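Local coordinates for protein ribose transcriptional regulator (Enterococcus faecium DO, PDB 4RK1) that binds ribose in a periplasmic-binding-protein-like domain and, as a LacI-family regulator, probably represses transcription by binding DNA, at residues G66-T71 with I91-K96; S102-T107 with W261-L266. One frame throughout, in Å; residues are numbered along the deposited sequence.

Contact 1 (G66-T71 with I91-K96). With RIB (alpha-D-ribofuranose), chain K.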
ATOM      1  N   GLY B  66     -10.782  -5.834 -21.226  1.00 26.37           N
ATOM      2  CA  GLY B  66     -11.820  -5.145 -20.460  1.00 25.81           C
ATOM      3  C   GLY B  66     -11.159  -4.329 -19.380  1.00 30.79           C
ATOM      4  O   GLY B  66      -9.990  -4.549 -19.086  1.00 26.11           O
ATOM      5  N   PHE B  67     -11.901  -3.382 -18.809  1.00 24.97           N
ATOM      6  CA  PHE B  67     -11.363  -2.464 -17.819  1.00 23.76           C
ATOM      7  C   PHE B  67     -12.234  -2.321 -16.586  1.00 30.05           C
ATOM      8  O   PHE B  67     -13.448  -2.427 -16.651  1.00 25.47           O
ATOM      9  CB  PHE B  67     -11.161  -1.078 -18.428  1.00 25.74           C
ATOM     10  CG  PHE B  67     -10.153  -1.052 -19.526  1.00 28.06           C
ATOM     11  CD1 PHE B  67     -10.500  -1.456 -20.811  1.00 32.61           C
ATOM     12  CD2 PHE B  67      -8.856  -0.640 -19.284  1.00 31.36           C
ATOM     13  CE1 PHE B  67      -9.568  -1.441 -21.836  1.00 34.28           C
ATOM     14  CE2 PHE B  67      -7.920  -0.624 -20.308  1.00 27.54           C
ATOM     15  CZ  PHE B  67      -8.281  -1.016 -21.585  1.00 30.82           C
ATOM     16  N   ILE B  68     -11.584  -2.073 -15.454  1.00 22.92           N
ATOM     17  CA  ILE B  68     -12.259  -1.724 -14.226  1.00 24.55           C
ATOM     18  C   ILE B  68     -11.691  -0.379 -13.817  1.00 25.03           C
ATOM     19  O   ILE B  68     -10.497  -0.252 -13.584  1.00 25.82           O
ATOM     20  CB  ILE B  68     -12.024  -2.781 -13.151  1.00 24.15           C
ATOM     21  CG1 ILE B  68     -12.557  -4.135 -13.644  1.00 24.76           C
ATOM     22  CG2 ILE B  68     -12.687  -2.361 -11.849  1.00 29.34           C
ATOM     23  CD1 ILE B  68     -12.158  -5.312 -12.779  1.00 30.55           C
ATOM     24  N   ILE B  69     -12.563   0.615 -13.741  1.00 23.44           N
ATOM     25  CA  ILE B  69     -12.171   2.009 -13.689  1.00 23.78           C
ATOM     26  C   ILE B  69     -12.691   2.641 -12.411  1.00 25.76           C
ATOM     27  O   ILE B  69     -13.903   2.835 -12.248  1.00 26.39           O
ATOM     28  CB  ILE B  69     -12.742   2.772 -14.910  1.00 24.58           C
ATOM     29  CG1 ILE B  69     -12.286   2.091 -16.209  1.00 31.49           C
ATOM     30  CG2 ILE B  69     -12.299   4.233 -14.877  1.00 29.39           C
ATOM     31  CD1 ILE B  69     -12.862   2.697 -17.473  1.00 31.87           C
ATOM     32  N   ALA B  70     -11.765   2.963 -11.510  1.00 24.85           N
ATOM     33  CA  ALA B  70     -12.088   3.522 -10.208  1.00 21.93           C
ATOM     34  C   ALA B  70     -11.700   4.997 -10.090  1.00 28.09           C
ATOM     35  O   ALA B  70     -11.936   5.614  -9.051  1.00 30.32           O
ATOM     36  CB  ALA B  70     -11.391   2.723  -9.121  1.00 25.65           C
ATOM     37  N   THR B  71     -11.122   5.554 -11.150  1.00 25.84           N
ATOM     38  CA  THR B  71     -10.635   6.938 -11.143  1.00 25.29           C
ATOM     39  C   THR B  71     -11.490   7.847 -12.041  1.00 33.53           C
ATOM     40  O   THR B  71     -11.908   7.441 -13.121  1.00 29.25           O
ATOM     41  CB  THR B  71      -9.150   7.013 -11.594  1.00 29.43           C
ATOM     42  OG1 THR B  71      -8.760   8.381 -11.795  1.00 32.64           O
ATOM     43  CG2 THR B  71      -8.914   6.260 -12.877  1.00 31.03           C
ATOM     44  N   ILE B  91     -16.236  -1.700 -16.137  1.00 24.35           N
ATOM     45  CA  ILE B  91     -16.939  -1.502 -14.892  1.00 23.69           C
ATOM     46  C   ILE B  91     -16.480  -0.178 -14.332  1.00 24.81           C
ATOM     47  O   ILE B  91     -15.310   0.162 -14.462  1.00 28.17           O
ATOM     48  CB  ILE B  91     -16.585  -2.578 -13.846  1.00 30.25           C
ATOM     49  CG1 ILE B  91     -16.739  -3.986 -14.422  1.00 28.51           C
ATOM     50  CG2 ILE B  91     -17.440  -2.408 -12.601  1.00 26.36           C
ATOM     51  CD1 ILE B  91     -18.127  -4.311 -14.921  1.00 29.47           C
ATOM     52  N   VAL B  92     -17.394   0.554 -13.701  1.00 25.29           N
ATOM     53  CA  VAL B  92     -17.051   1.805 -13.027  1.00 22.98           C
ATOM     54  C   VAL B  92     -17.351   1.666 -11.545  1.00 26.22           C
ATOM     55  O   VAL B  92     -18.269   0.965 -11.142  1.00 25.18           O
ATOM     56  CB  VAL B  92     -17.810   3.032 -13.589  1.00 33.90           C
ATOM     57  CG1 VAL B  92     -17.467   3.247 -15.052  1.00 34.44           C
ATOM     58  CG2 VAL B  92     -19.315   2.886 -13.419  1.00 41.00           C
ATOM     59  N   LEU B  93     -16.557   2.336 -10.731  1.00 25.33           N
ATOM     60  CA  LEU B  93     -16.779   2.329  -9.310  1.00 26.62           C
ATOM     61  C   LEU B  93     -16.058   3.494  -8.675  1.00 20.87           C
ATOM     62  O   LEU B  93     -15.319   4.227  -9.337  1.00 25.46           O
ATOM     63  CB  LEU B  93     -16.275   1.028  -8.696  1.00 27.38           C
ATOM     64  CG  LEU B  93     -14.787   0.698  -8.772  1.00 28.10           C
ATOM     65  CD1 LEU B  93     -14.409  -0.230  -7.631  1.00 35.44           C
ATOM     66  CD2 LEU B  93     -14.411   0.046 -10.085  1.00 33.54           C
ATOM     67  N   ASP B  94     -16.289   3.640  -7.380  1.00 27.68           N
ATOM     68  CA  ASP B  94     -15.496   4.512  -6.536  1.00 23.18           C
ATOM     69  C   ASP B  94     -15.529   5.967  -7.006  1.00 20.84           C
ATOM     70  O   ASP B  94     -16.605   6.564  -6.973  1.00 26.91           O
ATOM     71  CB  ASP B  94     -14.073   3.961  -6.372  1.00 29.05           C
ATOM     72  CG  ASP B  94     -13.432   4.435  -5.087  1.00 32.96           C
ATOM     73  OD1 ASP B  94     -13.990   4.147  -4.008  1.00 30.79           O
ATOM     74  OD2 ASP B  94     -12.406   5.124  -5.158  1.00 29.26           O
ATOM     75  N   GLN B  95     -14.404   6.539  -7.445  1.00 24.10           N
ATOM     76  CA  GLN B  95     -14.380   7.954  -7.837  1.00 29.65           C
ATOM     77  C   GLN B  95     -14.926   8.206  -9.250  1.00 34.13           C
ATOM     78  O   GLN B  95     -15.169   9.354  -9.621  1.00 28.60           O
ATOM     79  CB  GLN B  95     -12.961   8.538  -7.700  1.00 29.17           C
ATOM     80  CG  GLN B  95     -12.336   8.321  -6.324  1.00 28.49           C
ATOM     81  CD  GLN B  95     -11.045   9.094  -6.073  1.00 30.92           C
ATOM     82  OE1 GLN B  95     -10.638   9.939  -6.860  1.00 28.07           O
ATOM     83  NE2 GLN B  95     -10.405   8.809  -4.950  1.00 26.92           N
ATOM     84  N   LYS B  96     -15.118   7.145 -10.035  1.00 24.37           N
ATOM     85  CA  LYS B  96     -15.561   7.282 -11.432  1.00 29.64           C
ATOM     86  C   LYS B  96     -17.089   7.338 -11.569  1.00 29.05           C
ATOM     87  O   LYS B  96     -17.795   6.460 -11.068  1.00 28.25           O
ATOM     88  CB  LYS B  96     -15.016   6.114 -12.256  1.00 24.27           C
ATOM     89  CG  LYS B  96     -15.479   6.069 -13.705  1.00 26.42           C
ATOM     90  CD  LYS B  96     -14.880   7.213 -14.514  1.00 27.31           C
ATOM     91  CE  LYS B  96     -15.464   7.257 -15.916  1.00 33.77           C
ATOM     92  NZ  LYS B  96     -16.636   8.151 -15.959  1.00 32.69           N
TER
HETATM   93  O5  RIB K 401      -9.064   5.708   0.937  1.00 26.42           O
HETATM   94  C5  RIB K 401      -9.057   6.201  -0.409  1.00 40.48           C
HETATM   95  C4  RIB K 401     -10.395   6.730  -0.677  1.00 47.35           C
HETATM   96  O4  RIB K 401     -10.493   7.216  -2.027  1.00 29.74           O
HETATM   97  C3  RIB K 401     -11.247   5.500  -0.404  1.00 30.86           C
HETATM   98  O3  RIB K 401     -12.115   5.872   0.650  1.00 25.07           O
HETATM   99  C2  RIB K 401     -11.882   5.203  -1.745  1.00 27.04           C
HETATM  100  O2  RIB K 401     -13.282   4.997  -1.658  1.00 25.62           O
HETATM  101  C1  RIB K 401     -11.407   6.326  -2.691  1.00 39.62           C
HETATM  102  O1  RIB K 401     -12.477   7.021  -3.302  1.00 27.69           O
HETATM  103  O   HOH W   1     -10.244  10.119  -9.429  1.00 36.98           O

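Contact 2 (S102-T107 with W261-L266)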
ATOM      1  N   SER B 102     -22.312   0.400 -19.192  1.00 29.15           N
ATOM      2  CA  SER B 102     -21.327  -0.164 -18.279  1.00 28.21           C
ATOM      3  C   SER B 102     -22.072  -0.626 -17.040  1.00 28.46           C
ATOM      4  O   SER B 102     -23.171  -0.154 -16.754  1.00 28.84           O
ATOM      5  CB  SER B 102     -20.279   0.878 -17.895  1.00 25.63           C
ATOM      6  OG  SER B 102     -20.847   1.950 -17.161  1.00 29.02           O
ATOM      7  N   ASP B 103     -21.483  -1.572 -16.328  1.00 27.04           N
ATOM      8  CA  ASP B 103     -21.961  -1.951 -15.015  1.00 24.24           C
ATOM      9  C   ASP B 103     -21.161  -1.169 -13.987  1.00 27.77           C
ATOM     10  O   ASP B 103     -20.077  -0.686 -14.282  1.00 26.03           O
ATOM     11  CB  ASP B 103     -21.779  -3.445 -14.813  1.00 28.41           C
ATOM     12  CG  ASP B 103     -22.432  -4.255 -15.912  1.00 31.95           C
ATOM     13  OD1 ASP B 103     -23.678  -4.325 -15.927  1.00 28.65           O
ATOM     14  OD2 ASP B 103     -21.698  -4.829 -16.752  1.00 27.49           O
ATOM     15  N   ALA B 104     -21.714  -1.026 -12.793  1.00 28.45           N
ATOM     16  CA  ALA B 104     -21.069  -0.277 -11.723  1.00 26.97           C
ATOM     17  C   ALA B 104     -21.210  -1.017 -10.410  1.00 26.52           C
ATOM     18  O   ALA B 104     -22.170  -1.775 -10.215  1.00 27.88           O
ATOM     19  CB  ALA B 104     -21.682   1.105 -11.611  1.00 28.43           C
ATOM     20  N   VAL B 105     -20.240  -0.806  -9.516  1.00 26.05           N
ATOM     21  CA  VAL B 105     -20.342  -1.256  -8.126  1.00 26.51           C
ATOM     22  C   VAL B 105     -19.995  -0.074  -7.249  1.00 27.48           C
ATOM     23  O   VAL B 105     -18.984   0.586  -7.470  1.00 28.50           O
ATOM     24  CB  VAL B 105     -19.328  -2.348  -7.739  1.00 32.96           C
ATOM     25  CG1 VAL B 105     -19.784  -3.016  -6.440  1.00 30.63           C
ATOM     26  CG2 VAL B 105     -19.149  -3.346  -8.849  1.00 45.83           C
ATOM     27  N   ARG B 106     -20.820   0.171  -6.241  1.00 25.93           N
ATOM     28  CA  ARG B 106     -20.622   1.291  -5.347  1.00 31.00           C
ATOM     29  C   ARG B 106     -20.862   0.863  -3.919  1.00 31.27           C
ATOM     30  O   ARG B 106     -21.491  -0.154  -3.670  1.00 34.65           O
ATOM     31  CB  ARG B 106     -21.567   2.424  -5.737  1.00 39.80           C
ATOM     32  CG  ARG B 106     -21.462   2.744  -7.215  1.00 45.75           C
ATOM     33  CD  ARG B 106     -21.603   4.203  -7.502  1.00 35.34           C
ATOM     34  NE  ARG B 106     -21.469   4.474  -8.925  1.00 32.73           N
ATOM     35  CZ  ARG B 106     -20.382   4.942  -9.534  1.00 29.90           C
ATOM     36  NH1 ARG B 106     -19.262   5.191  -8.864  1.00 30.56           N
ATOM     37  NH2 ARG B 106     -20.417   5.162 -10.843  1.00 28.74           N
ATOM     38  N   THR B 107     -20.336   1.633  -2.982  1.00 26.05           N
ATOM     39  CA  THR B 107     -20.633   1.405  -1.589  1.00 23.23           C
ATOM     40  C   THR B 107     -21.454   2.593  -1.103  1.00 27.85           C
ATOM     41  O   THR B 107     -21.515   3.612  -1.774  1.00 28.23           O
ATOM     42  CB  THR B 107     -19.360   1.215  -0.771  1.00 25.93           C
ATOM     43  OG1 THR B 107     -18.563   2.400  -0.846  1.00 28.53           O
ATOM     44  CG2 THR B 107     -18.564   0.033  -1.310  1.00 31.08           C
ATOM     45  N   TRP B 261     -27.877  -4.516 -17.350  1.00 28.50           N
ATOM     46  CA  TRP B 261     -26.914  -3.551 -16.851  1.00 27.26           C
ATOM     47  C   TRP B 261     -27.176  -3.338 -15.362  1.00 49.74           C
ATOM     48  O   TRP B 261     -28.305  -3.078 -14.945  1.00 36.72           O
ATOM     49  CB  TRP B 261     -27.029  -2.233 -17.621  1.00 31.60           C
ATOM     50  CG  TRP B 261     -26.789  -2.458 -19.074  1.00 37.60           C
ATOM     51  CD1 TRP B 261     -27.732  -2.539 -20.062  1.00 42.13           C
ATOM     52  CD2 TRP B 261     -25.525  -2.689 -19.707  1.00 37.33           C
ATOM     53  NE1 TRP B 261     -27.129  -2.790 -21.270  1.00 45.92           N
ATOM     54  CE2 TRP B 261     -25.777  -2.894 -21.082  1.00 39.59           C
ATOM     55  CE3 TRP B 261     -24.206  -2.744 -19.246  1.00 36.62           C
ATOM     56  CZ2 TRP B 261     -24.757  -3.142 -22.002  1.00 36.44           C
ATOM     57  CZ3 TRP B 261     -23.188  -2.993 -20.164  1.00 36.21           C
ATOM     58  CH2 TRP B 261     -23.471  -3.187 -21.525  1.00 34.85           C
ATOM     59  N   GLU B 262     -26.136  -3.471 -14.556  1.00 33.72           N
ATOM     60  CA  GLU B 262     -26.298  -3.432 -13.112  1.00 35.00           C
ATOM     61  C   GLU B 262     -25.545  -2.288 -12.472  1.00 36.93           C
ATOM     62  O   GLU B 262     -24.469  -1.916 -12.923  1.00 32.25           O
ATOM     63  CB  GLU B 262     -25.821  -4.742 -12.525  1.00 33.18           C
ATOM     64  CG  GLU B 262     -26.688  -5.913 -12.931  1.00 46.43           C
ATOM     65  CD  GLU B 262     -26.318  -7.164 -12.187  1.00 47.90           C
ATOM     66  OE1 GLU B 262     -26.723  -7.295 -11.015  1.00 58.72           O
ATOM     67  OE2 GLU B 262     -25.615  -8.010 -12.779  1.00 41.55           O
ATOM     68  N   GLU B 263     -26.135  -1.728 -11.426  1.00 35.83           N
ATOM     69  CA  GLU B 263     -25.443  -0.806 -10.540  1.00 34.37           C
ATOM     70  C   GLU B 263     -25.612  -1.350  -9.138  1.00 37.11           C
ATOM     71  O   GLU B 263     -26.603  -1.067  -8.467  1.00 36.44           O
ATOM     72  CB  GLU B 263     -25.982   0.620 -10.659  1.00 42.55           C
ATOM     73  CG  GLU B 263     -25.297   1.602  -9.701  1.00 62.95           C
ATOM     74  CD  GLU B 263     -24.995   2.958 -10.323  1.00 94.88           C
ATOM     75  OE1 GLU B 263     -25.643   3.328 -11.328  1.00117.06           O
ATOM     76  OE2 GLU B 263     -24.098   3.658  -9.805  1.00 42.71           O
ATOM     77  N   LYS B 264     -24.651  -2.168  -8.717  1.00 30.12           N
ATOM     78  CA  LYS B 264     -24.729  -2.824  -7.427  1.00 33.45           C
ATOM     79  C   LYS B 264     -24.289  -1.856  -6.357  1.00 39.21           C
ATOM     80  O   LYS B 264     -23.430  -1.017  -6.596  1.00 34.29           O
ATOM     81  CB  LYS B 264     -23.877  -4.091  -7.403  1.00 35.04           C
ATOM     82  CG  LYS B 264     -24.497  -5.215  -8.213  1.00 62.09           C
ATOM     83  CD  LYS B 264     -24.002  -6.598  -7.808  1.00 58.07           C
ATOM     84  CE  LYS B 264     -25.101  -7.645  -7.958  1.00 79.11           C
ATOM     85  NZ  LYS B 264     -24.623  -8.875  -8.643  1.00 70.67           N
ATOM     86  N   ARG B 265     -24.917  -1.932  -5.193  1.00 33.47           N
ATOM     87  CA  ARG B 265     -24.490  -1.103  -4.074  1.00 35.18           C
ATOM     88  C   ARG B 265     -24.255  -1.989  -2.871  1.00 38.59           C
ATOM     89  O   ARG B 265     -25.121  -2.765  -2.501  1.00 45.00           O
ATOM     90  CB  ARG B 265     -25.495   0.013  -3.758  1.00 47.97           C
ATOM     91  CG  ARG B 265     -24.909   1.058  -2.805  1.00 77.75           C
ATOM     92  CD  ARG B 265     -25.729   2.336  -2.741  1.00 84.74           C
ATOM     93  NE  ARG B 265     -25.602   3.152  -3.952  1.00 71.09           N
ATOM     94  CZ  ARG B 265     -24.666   4.079  -4.171  1.00 91.00           C
ATOM     95  NH1 ARG B 265     -24.677   4.752  -5.317  1.00 57.98           N
ATOM     96  NH2 ARG B 265     -23.721   4.349  -3.271  1.00 67.70           N
ATOM     97  N   LEU B 266     -23.064  -1.883  -2.284  1.00 27.53           N
ATOM     98  CA  LEU B 266     -22.692  -2.695  -1.134  1.00 27.94           C
ATOM     99  C   LEU B 266     -22.748  -1.823   0.113  1.00 27.45           C
ATOM    100  O   LEU B 266     -22.485  -0.616   0.043  1.00 29.24           O
ATOM    101  CB  LEU B 266     -21.290  -3.276  -1.312  1.00 30.75           C
ATOM    102  CG  LEU B 266     -21.036  -4.065  -2.598  1.00 30.11           C
ATOM    103  CD1 LEU B 266     -19.572  -4.460  -2.675  1.00 35.00           C
ATOM    104  CD2 LEU B 266     -21.923  -5.295  -2.686  1.00 42.60           C
TER

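Contact 1 (G66-T71 with I91-K96)
Ile68 and Leu93 meet across two neighbouring parallel strands, and their packing is a compact example of how a sheet core can lead directly into a binding site. CG2 of Ile68 presses on CD2 of Leu93 at 3.4 Å, tighter than usual van der Waals contact. The CG of Leu93 stands between its own backbone N and carbonyl carbon (chi1 63°), a turn that brings the leucine back over Ala70, whose CB lies 4.0 Å from Leu93 CG. Helices 20-33 and 239-255 close over this face, with Leu25, Ile29 and Leu250 among the residues covering it. On the face carrying Ile69, the aliphatic chain of Lys96 runs alongside the isoleucine, pointing the same way, while its ammonium group continues to a salt bridge with Glu99. Between the strands, Ile69 is gripped at both ends of its backbone: its N donates to Ile91 O at 2.9 Å, and its O accepts from Leu93 N.

At Leu93 the chain enters a type II' turn, closed by Lys96 N on Leu93 O, and the contact becomes looser. Asp94 and Gln95 of this turn are partly exposed, unlike the buried strand pair. Gln95 N still reaches Ala70 O (3.1 Å), but from above the carbonyl plane and less straight, at 137°. A water donates to Gln95 OE1 at 2.6 Å and lies near Thr71 OG1, which is also hydrogen-bonded to Ala73 N and Ala45 O.

Asp94 takes two hydroxyls of the ribose, O2 on OD1 (2.6 Å) and O1 on OD2 (2.7 Å), and Gln95 NE2 donates to O1 as well. Ribose O1 thus donates a hydrogen bond to the aspartate and accepts one from the amide, which would probably polarise this anomeric hydroxyl, consistent with its recognition by a turn anchored on the strand pair.

Contact 2 (S102-T107 with W261-L266)
Ala104 and Glu263 form the first of four parallel bridges, where Ala104 N donates to Glu262 O and Ala104 O accepts from Lys264 N, both at 2.9 Å. The pattern continues through Arg106, ending in the short bond from Leu266 N to Arg106 O (2.7 Å). On the Ala104 face, Arg106 NE donates to Glu263 OE2 at 2.9 Å in a salt bridge, with the oxygen in the guanidinium plane although the two flat groups are turned 45° apart. Arg265 lays one guanidinium face over Arg106 CB, bent back by its chi3 of -73°. On the face of Val105 and Leu266, Val105 CG1 meets Leu266 CD1 at 4.0 Å, and Leu242 and Thr245 of helix 239-255 pack against Val105.

At the strand entrance, Asp103 OD1 uses its anti lone pair to receive Glu262 N (2.9 Å, 163°), and Arg253 of helix 239-255 holds the same oxygen in a salt bridge while meeting the Trp261 ring by cation-pi contact. Further out, Ser98 OG holds Arg106 NH2, probably helping to position the arginine for Glu263. Such a chain-distant parallel pair is characteristic of the N-terminal subdomain of periplasmic-binding-protein-like folds, completed by a late strand.

After strands 9-14 and 39-44, the chain reaches strand 66-69 and runs through helix 76-84 to strand 90-93, and contact 1 closes this short beta-alpha-beta unit. A loop then leads to strand 103-107, which lies beside strand 90-93 in the same sheet. Contact 2 opens there and closes only after about 150 residues, when the chain has passed through the other subdomain and returns as strand 263-271. The two contacts therefore follow in series, neither enclosing nor crossing the other. Side by side, they are joined through Val92 N with Asp103 O (3.0 Å) and Lys96 O with Arg106 NH2 (2.9 Å). Together they tie a local unit at the ribose pocket to a late strand of the chain.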